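Local atomic coordinates of BH2621 protein (Bacillus halodurans, PDB entry 2QML), a protein that is of unknown function but probably acts as a GNAT-family N-acyltransferase, perhaps acylating a lysine side chain in siderophore biosynthesis. Residues V32-H36 against I52-K58; D6-P10 against D67-M73. All blocks are in the same frame, centred on the assembly; numbering follows the deposited sequence.

Contact 1: V32-H36 against I52-K58; sequences VDMLH and IPLVDYK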
ATOM      1  N   VAL A  32      -8.597  14.129   7.458  1.00 21.49           N
ATOM      2  CA  VAL A  32      -7.469  14.992   7.108  1.00 21.80           C
ATOM      3  C   VAL A  32      -6.548  15.278   8.279  1.00 21.17           C
ATOM      4  O   VAL A  32      -5.327  15.282   8.068  1.00 19.50           O
ATOM      5  CB  VAL A  32      -7.927  16.304   6.389  1.00 22.85           C
ATOM      6  CG1 VAL A  32      -8.661  17.234   7.304  1.00 25.32           C
ATOM      7  CG2 VAL A  32      -6.672  16.996   5.758  1.00 25.11           C
ATOM      8  N   ASP A  33      -7.073  15.548   9.466  1.00 20.86           N
ATOM      9  CA  ASP A  33      -6.196  15.840  10.601  1.00 22.38           C
ATOM     10  C   ASP A  33      -5.338  14.620  10.989  1.00 19.25           C
ATOM     11  O   ASP A  33      -4.147  14.749  11.304  1.00 21.36           O
ATOM     12  CB  ASP A  33      -7.003  16.349  11.802  1.00 22.57           C
ATOM     13  CG  ASP A  33      -7.809  17.604  11.475  1.00 29.98           C
ATOM     14  OD1 ASP A  33      -7.264  18.601  11.024  1.00 33.11           O
ATOM     15  OD2 ASP A  33      -9.023  17.575  11.655  1.00 49.02           O
HETATM   16  N   MSE A  34      -5.956  13.455  11.012  1.00 20.63           N
HETATM   17  CA  MSE A  34      -5.258  12.241  11.358  1.00 22.40           C
HETATM   18  C   MSE A  34      -4.182  11.915  10.340  1.00 23.16           C
HETATM   19  O   MSE A  34      -3.052  11.605  10.706  1.00 21.61           O
HETATM   20  CB  MSE A  34      -6.245  11.067  11.445  1.00 19.98           C
HETATM   21  CG  MSE A  34      -5.584   9.733  11.739  1.00 20.14           C
HETATM   22 SE   MSE A  34      -6.943   8.376  12.066  0.75 26.28          SE
HETATM   23  CE  MSE A  34      -7.665   8.164  10.329  1.00 21.33           C
ATOM     24  N   LEU A  35      -4.528  11.984   9.071  1.00 21.03           N
ATOM     25  CA  LEU A  35      -3.589  11.679   7.991  1.00 22.55           C
ATOM     26  C   LEU A  35      -2.427  12.701   7.996  1.00 21.40           C
ATOM     27  O   LEU A  35      -1.241  12.346   7.819  1.00 19.18           O
ATOM     28  CB  LEU A  35      -4.296  11.603   6.645  1.00 21.06           C
ATOM     29  CG  LEU A  35      -5.268  10.435   6.466  1.00 22.54           C
ATOM     30  CD1 LEU A  35      -5.914  10.524   5.096  1.00 21.82           C
ATOM     31  CD2 LEU A  35      -4.560   9.115   6.684  1.00 24.78           C
ATOM     32  N   HIS A  36      -2.763  13.975   8.206  1.00 21.99           N
ATOM     33  CA  HIS A  36      -1.752  15.049   8.320  1.00 22.31           C
ATOM     34  C   HIS A  36      -0.734  14.749   9.433  1.00 22.57           C
ATOM     35  O   HIS A  36       0.465  14.917   9.265  1.00 20.31           O
ATOM     36  CB  HIS A  36      -2.466  16.370   8.536  1.00 21.70           C
ATOM     37  CG  HIS A  36      -1.541  17.518   8.778  1.00 18.34           C
ATOM     38  ND1 HIS A  36      -1.338  18.047  10.035  1.00 23.89           N
ATOM     39  CD2 HIS A  36      -0.726  18.200   7.938  1.00 21.00           C
ATOM     40  CE1 HIS A  36      -0.458  19.024   9.946  1.00 23.45           C
ATOM     41  NE2 HIS A  36      -0.083  19.148   8.688  1.00 23.31           N
ATOM     42  N   ILE A  52       3.762  18.900   5.366  1.00 21.46           N
ATOM     43  CA  ILE A  52       3.356  20.212   4.908  1.00 20.19           C
ATOM     44  C   ILE A  52       2.241  20.775   5.793  1.00 19.47           C
ATOM     45  O   ILE A  52       1.603  20.010   6.572  1.00 21.99           O
ATOM     46  CB  ILE A  52       2.918  20.111   3.391  1.00 20.32           C
ATOM     47  CG1 ILE A  52       1.684  19.233   3.202  1.00 19.48           C
ATOM     48  CG2 ILE A  52       4.103  19.596   2.569  1.00 22.67           C
ATOM     49  CD1 ILE A  52       1.165  19.130   1.763  1.00 20.21           C
ATOM     50  N   PRO A  53       1.990  22.099   5.695  1.00 20.71           N
ATOM     51  CA  PRO A  53       0.904  22.711   6.460  1.00 20.35           C
ATOM     52  C   PRO A  53      -0.430  22.026   6.200  1.00 20.87           C
ATOM     53  O   PRO A  53      -0.693  21.509   5.076  1.00 20.50           O
ATOM     54  CB  PRO A  53       0.925  24.168   5.986  1.00 20.67           C
ATOM     55  CG  PRO A  53       2.324  24.374   5.598  1.00 20.66           C
ATOM     56  CD  PRO A  53       2.731  23.114   4.928  1.00 21.91           C
ATOM     57  N   LEU A  54      -1.245  21.960   7.251  1.00 20.10           N
ATOM     58  CA  LEU A  54      -2.577  21.352   7.185  1.00 20.79           C
ATOM     59  C   LEU A  54      -3.422  21.915   6.006  1.00 21.65           C
ATOM     60  O   LEU A  54      -4.032  21.134   5.302  1.00 20.27           O
ATOM     61  CB  LEU A  54      -3.296  21.541   8.528  1.00 22.13           C
ATOM     62  CG  LEU A  54      -4.682  20.911   8.618  1.00 24.25           C
ATOM     63  CD1 LEU A  54      -4.608  19.388   8.423  1.00 22.53           C
ATOM     64  CD2 LEU A  54      -5.345  21.301   9.929  1.00 23.49           C
ATOM     65  N   VAL A  55      -3.368  23.228   5.754  1.00 22.27           N
ATOM     66  CA  VAL A  55      -4.118  23.839   4.669  1.00 22.85           C
ATOM     67  C   VAL A  55      -3.752  23.217   3.312  1.00 21.88           C
ATOM     68  O   VAL A  55      -4.613  22.940   2.488  1.00 20.61           O
ATOM     69  CB  VAL A  55      -3.966  25.418   4.664  1.00 21.58           C
ATOM     70  CG1 VAL A  55      -2.536  25.889   4.349  1.00 20.63           C
ATOM     71  CG2 VAL A  55      -4.944  26.027   3.680  1.00 25.35           C
ATOM     72  N   ASP A  56      -2.473  22.977   3.114  1.00 21.11           N
ATOM     73  CA  ASP A  56      -1.993  22.379   1.873  1.00 20.95           C
ATOM     74  C   ASP A  56      -2.340  20.903   1.826  1.00 21.98           C
ATOM     75  O   ASP A  56      -2.760  20.399   0.761  1.00 20.85           O
ATOM     76  CB  ASP A  56      -0.519  22.552   1.764  1.00 19.95           C
ATOM     77  CG  ASP A  56      -0.123  24.013   1.690  1.00 19.76           C
ATOM     78  OD1 ASP A  56      -0.818  24.863   1.051  1.00 22.92           O
ATOM     79  OD2 ASP A  56       0.919  24.305   2.337  1.00 25.96           O
ATOM     80  N   TYR A  57      -2.127  20.195   2.944  1.00 21.38           N
ATOM     81  CA  TYR A  57      -2.454  18.776   2.992  1.00 20.74           C
ATOM     82  C   TYR A  57      -3.937  18.565   2.652  1.00 21.73           C
ATOM     83  O   TYR A  57      -4.250  17.653   1.912  1.00 20.94           O
ATOM     84  CB  TYR A  57      -2.035  18.075   4.320  1.00 19.56           C
ATOM     85  CG  TYR A  57      -2.191  16.579   4.159  1.00 18.94           C
ATOM     86  CD1 TYR A  57      -1.312  15.839   3.381  1.00 22.92           C
ATOM     87  CD2 TYR A  57      -3.290  15.928   4.727  1.00 19.27           C
ATOM     88  CE1 TYR A  57      -1.499  14.495   3.203  1.00 22.37           C
ATOM     89  CE2 TYR A  57      -3.495  14.599   4.523  1.00 22.99           C
ATOM     90  CZ  TYR A  57      -2.598  13.891   3.765  1.00 22.91           C
ATOM     91  OH  TYR A  57      -2.874  12.579   3.585  1.00 23.03           O
ATOM     92  N   LYS A  58      -4.818  19.418   3.158  1.00 22.00           N
ATOM     93  CA  LYS A  58      -6.249  19.365   2.828  1.00 22.10           C
ATOM     94  C   LYS A  58      -6.493  19.427   1.301  1.00 22.28           C
ATOM     95  O   LYS A  58      -7.225  18.589   0.740  1.00 22.10           O
ATOM     96  CB  LYS A  58      -6.999  20.502   3.551  1.00 21.69           C
ATOM     97  CG  LYS A  58      -7.222  20.254   5.013  1.00 29.06           C
ATOM     98  CD  LYS A  58      -8.001  21.429   5.695  1.00 32.82           C
ATOM     99  CE  LYS A  58      -8.259  21.159   7.189  1.00 33.87           C
ATOM    100  NZ  LYS A  58      -8.801  22.353   7.908  1.00 35.54           N
TER
HETATM  101  O   HOH W   1      -9.037  20.415  10.099  1.00 49.94           O

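Contact 2: D6-P10 against D67-M73; sequences DKLAP and DDHQTLM. With GOL (glycerol), chain E.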
ATOM      1  N   ASP A   6     -14.775   1.904 -10.349  1.00 48.78           N
ATOM      2  CA  ASP A   6     -13.469   1.220 -10.532  1.00 43.69           C
ATOM      3  C   ASP A   6     -12.672   1.177  -9.230  1.00 42.29           C
ATOM      4  O   ASP A   6     -11.515   0.722  -9.246  1.00 45.77           O
ATOM      5  CB  ASP A   6     -12.613   1.949 -11.579  1.00 46.31           C
ATOM      6  N   LYS A   7     -13.272   1.633  -8.122  1.00 34.89           N
ATOM      7  CA  LYS A   7     -12.540   1.781  -6.848  1.00 34.85           C
ATOM      8  C   LYS A   7     -12.426   0.500  -6.072  1.00 29.49           C
ATOM      9  O   LYS A   7     -13.294  -0.352  -6.131  1.00 29.40           O
ATOM     10  CB  LYS A   7     -13.209   2.822  -5.950  1.00 34.39           C
ATOM     11  CG  LYS A   7     -13.373   4.213  -6.568  1.00 41.07           C
ATOM     12  CD  LYS A   7     -12.163   5.140  -6.422  1.00 46.05           C
ATOM     13  CE  LYS A   7     -12.291   6.403  -7.295  1.00 50.38           C
ATOM     14  NZ  LYS A   7     -11.660   7.651  -6.724  1.00 47.22           N
ATOM     15  N   LEU A   8     -11.343   0.363  -5.329  1.00 23.97           N
ATOM     16  CA  LEU A   8     -11.146  -0.794  -4.499  1.00 23.56           C
ATOM     17  C   LEU A   8     -12.163  -0.741  -3.374  1.00 25.32           C
ATOM     18  O   LEU A   8     -12.270   0.251  -2.670  1.00 24.60           O
ATOM     19  CB  LEU A   8      -9.728  -0.800  -3.945  1.00 23.58           C
ATOM     20  CG  LEU A   8      -9.317  -2.015  -3.077  1.00 23.33           C
ATOM     21  CD1 LEU A   8      -9.429  -3.359  -3.903  1.00 27.88           C
ATOM     22  CD2 LEU A   8      -7.928  -1.916  -2.495  1.00 25.71           C
ATOM     23  N   ALA A   9     -12.938  -1.794  -3.189  1.00 25.83           N
ATOM     24  CA  ALA A   9     -13.969  -1.776  -2.172  1.00 25.88           C
ATOM     25  C   ALA A   9     -13.451  -1.920  -0.749  1.00 22.24           C
ATOM     26  O   ALA A   9     -12.477  -2.640  -0.498  1.00 23.03           O
ATOM     27  CB  ALA A   9     -14.967  -2.933  -2.423  1.00 26.38           C
ATOM     28  N   PRO A  10     -14.181  -1.333   0.207  1.00 22.47           N
ATOM     29  CA  PRO A  10     -13.858  -1.575   1.615  1.00 23.24           C
ATOM     30  C   PRO A  10     -14.098  -3.037   1.997  1.00 22.43           C
ATOM     31  O   PRO A  10     -14.928  -3.724   1.360  1.00 24.49           O
ATOM     32  CB  PRO A  10     -14.839  -0.656   2.368  1.00 23.54           C
ATOM     33  CG  PRO A  10     -15.981  -0.591   1.506  1.00 25.84           C
ATOM     34  CD  PRO A  10     -15.400  -0.519   0.102  1.00 22.31           C
ATOM     35  N   ASP A  67      -9.463  11.771  -7.726  1.00 27.70           N
ATOM     36  CA  ASP A  67      -8.617  11.136  -8.768  1.00 28.54           C
ATOM     37  C   ASP A  67      -9.173   9.756  -9.046  1.00 36.70           C
ATOM     38  O   ASP A  67      -9.259   8.916  -8.151  1.00 35.31           O
ATOM     39  CB  ASP A  67      -7.166  11.068  -8.317  1.00 29.67           C
ATOM     40  CG  ASP A  67      -6.210  10.359  -9.298  1.00 29.38           C
ATOM     41  OD1 ASP A  67      -6.612   9.499 -10.085  1.00 35.18           O
ATOM     42  OD2 ASP A  67      -4.988  10.648  -9.216  1.00 38.29           O
ATOM     43  N   ASP A  68      -9.493   9.514 -10.311  1.00 37.79           N
ATOM     44  CA  ASP A  68     -10.197   8.292 -10.682  1.00 38.40           C
ATOM     45  C   ASP A  68      -9.340   7.052 -10.903  1.00 34.38           C
ATOM     46  O   ASP A  68      -9.882   5.971 -10.987  1.00 34.76           O
ATOM     47  CB  ASP A  68     -11.061   8.591 -11.941  1.00 42.76           C
ATOM     48  CG  ASP A  68     -12.346   9.386 -11.601  1.00 48.56           C
ATOM     49  OD1 ASP A  68     -12.899   9.210 -10.479  1.00 53.44           O
ATOM     50  OD2 ASP A  68     -12.813  10.157 -12.475  1.00 67.87           O
ATOM     51  N   HIS A  69      -8.024   7.196 -11.001  1.00 33.29           N
ATOM     52  CA  HIS A  69      -7.168   6.031 -11.184  1.00 33.27           C
ATOM     53  C   HIS A  69      -6.750   5.398  -9.868  1.00 30.70           C
ATOM     54  O   HIS A  69      -6.036   4.403  -9.907  1.00 29.54           O
ATOM     55  CB  HIS A  69      -5.916   6.376 -12.064  1.00 34.76           C
ATOM     56  CG  HIS A  69      -4.625   6.673 -11.326  1.00 37.51           C
ATOM     57  ND1 HIS A  69      -4.392   7.851 -10.647  1.00 32.83           N
ATOM     58  CD2 HIS A  69      -3.446   5.991 -11.288  1.00 34.96           C
ATOM     59  CE1 HIS A  69      -3.155   7.848 -10.164  1.00 40.08           C
ATOM     60  NE2 HIS A  69      -2.556   6.734 -10.542  1.00 31.22           N
ATOM     61  N   GLN A  70      -7.169   5.963  -8.722  0.50 29.42           N
ATOM     62  CA  GLN A  70      -6.764   5.427  -7.437  0.50 26.02           C
ATOM     63  C   GLN A  70      -7.856   5.458  -6.353  0.50 23.66           C
ATOM     64  O   GLN A  70      -8.837   6.181  -6.452  0.50 24.73           O
ATOM     65  CB  GLN A  70      -5.508   6.147  -6.929  0.50 25.86           C
ATOM     66  CG  GLN A  70      -5.682   7.637  -6.582  0.50 25.56           C
ATOM     67  CD  GLN A  70      -4.399   8.239  -6.079  0.50 24.11           C
ATOM     68  OE1 GLN A  70      -3.634   7.583  -5.371  0.50 26.93           O
ATOM     69  NE2 GLN A  70      -4.138   9.485  -6.451  0.50 29.07           N
ATOM     70  N   THR A  71      -7.640   4.605  -5.345  1.00 22.21           N
ATOM     71  CA  THR A  71      -8.477   4.479  -4.161  1.00 22.18           C
ATOM     72  C   THR A  71      -7.587   4.701  -2.956  1.00 21.26           C
ATOM     73  O   THR A  71      -6.520   4.091  -2.868  1.00 21.47           O
ATOM     74  CB  THR A  71      -9.113   3.072  -4.035  1.00 21.75           C
ATOM     75  OG1 THR A  71      -9.816   2.812  -5.239  1.00 24.34           O
ATOM     76  CG2 THR A  71     -10.074   2.974  -2.846  1.00 20.38           C
ATOM     77  N   LEU A  72      -7.980   5.626  -2.079  1.00 19.84           N
ATOM     78  CA  LEU A  72      -7.291   5.890  -0.810  1.00 21.11           C
ATOM     79  C   LEU A  72      -8.013   5.179   0.296  1.00 19.81           C
ATOM     80  O   LEU A  72      -9.253   5.355   0.444  1.00 20.04           O
ATOM     81  CB  LEU A  72      -7.258   7.375  -0.480  1.00 24.20           C
ATOM     82  CG  LEU A  72      -6.164   8.190  -1.184  1.00 23.27           C
ATOM     83  CD1 LEU A  72      -6.141   8.013  -2.714  1.00 20.33           C
ATOM     84  CD2 LEU A  72      -6.335   9.668  -0.809  1.00 20.62           C
HETATM   85  N   MSE A  73      -7.270   4.437   1.115  0.50 21.47           N
HETATM   86  CA  MSE A  73      -7.883   3.740   2.238  0.50 22.69           C
HETATM   87  C   MSE A  73      -7.119   3.861   3.535  0.50 21.47           C
HETATM   88  O   MSE A  73      -5.880   4.043   3.558  0.50 21.82           O
HETATM   89  CB  MSE A  73      -8.035   2.248   1.925  0.50 20.99           C
HETATM   90  CG  MSE A  73      -8.628   1.956   0.570  0.50 24.88           C
HETATM   91 SE   MSE A  73      -8.859   0.056   0.336  0.40 30.24          SE
HETATM   92  CE  MSE A  73     -10.697  -0.169   0.852  0.50 23.01           C
TER
HETATM   93  C1  GOL E 201      -6.697  -0.262  -7.742  1.00 50.81           C
HETATM   94  O1  GOL E 201      -6.830  -0.320  -9.122  1.00 52.25           O
HETATM   95  C2  GOL E 201      -7.897   0.488  -7.241  1.00 33.14           C
HETATM   96  O2  GOL E 201      -8.906  -0.498  -7.383  1.00 65.96           O
HETATM   97  C3  GOL E 201      -8.137   1.617  -8.261  1.00 35.92           C
HETATM   98  O3  GOL E 201      -8.848   2.717  -7.795  1.00 29.47           O
HETATM   99  O   HOH W   2      -9.931   3.606  -9.586  1.00 44.97           O
HETATM  100  O   HOH W   3      -9.491   8.636  -5.012  1.00 29.00           O

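Contact 1: V32-H36 against I52-K58
L54 lays its CD1 methyl over one face of the H36 imidazole, 4.0 Å from the ring centroid, a CH-pi contact between helices 32-38 and 54-65 of this GNAT fold. The short axes of 32-36 and 54-58 cross at 111° and approach to 10.0 Å, so side chains rather than backbones fill the interface. With CG anti to the backbone N (chi1 175°), the H36 ring is carried across to the start of helix 54-65. There NE2 donates to the carbonyl O of I52 at 2.8 Å; the acceptor lies in the ring plane and is approached nearly along its C=O axis, although the N-H...O angle of 133° is bent. I52 O also accepts from H40, so two histidines grip the carbonyl just before P53, the N-cap residue of helix 54-65.

Deeper in, the ring of Y57 lies against helix 32-38: the CA of H36 is over one of its faces, while CG2 of V32 meets its edge, 3.7 Å from CD2 of Y57. The phenol oxygen reaches CB of L35 at 3.5 Å. L35 and V32 both continue onto L61, one turn further along helix 54-65, which extends this apolar seam beyond the segment. On the outer side K58 crosses V32 at about a right angle, and its extended chain runs past both methyls to end near D33. Water 1 joins the two charged groups, donating to OD1 of D33 at 2.7 Å and accepting a weak bond from NZ of K58 at 2.9 Å.

Contact 2: D6-P10 against D67-M73
K7 meets T71 first through CB, which lies 3.5 Å from the threonine OG1, as the N-terminal segment runs over strand 70-77 of the GNAT sheet. CG stays near the same oxygen, and CD lies equally near that oxygen and the carbonyl O of Q70. The bend at chi2 (-86°) turns the chain in toward 67-73, and CE passes the same Q70 carbonyl. NZ finally bonds two backbone oxygens: O of Q70 at 3.2 Å, approached nearly in line with its C=O, and O of D67 at 3.1 Å, which it meets from above the carbonyl plane. These oxygens belong to the first and last residues of the type I turn D67-Q70, so one ammonium group spans the turn. Water 3 accepts from NZ as well and lies 2.9 Å from Q70 O.

D67 braces the turn from within. Its OD1 accepts from the backbone N of H69, forming an Asx turn, and from ND1 of the H69 ring; NE2 of that ring bonds D93.

The next residue along fastens the N-terminal segment by its backbone: N of L8 donates to OG1 of T71 at 2.9 Å and a fairly straight 161°. The same hydroxyl is hydrogen-bonded to O3 of the glycerol, probably a crystallisation additive. Beyond it the contact turns apolar. L8 and the selenomethionine M73 cross at about a right angle, and both touch I130 of helix 123-135. In one of the two deposited conformers of M73, SE lies 3.6 Å from CD2 of L8, and CE reaches CA of P10 at 3.5 Å.

The centres of contacts 1 and 2 are 20 Å apart and their nearest atoms about 6 Å, so they do not touch. Along the chain the order is 6-10, 32-36, 52-58, 67-73: contact 1 falls wholly between the two halves of contact 2. Helix 54-65 connects them, beginning in contact 1 and leading through the turn D67-Q70 into strand 70-77; that turn and the first strand residues form one side of contact 2. L61 and F64 of that helix touch L72, F64 also touches Q70, and L61 also meets V32 and L35. Contact 1 thus joins two helices, while contact 2 lays the N-terminal segment along the sheet before it enters edge strand 11-15.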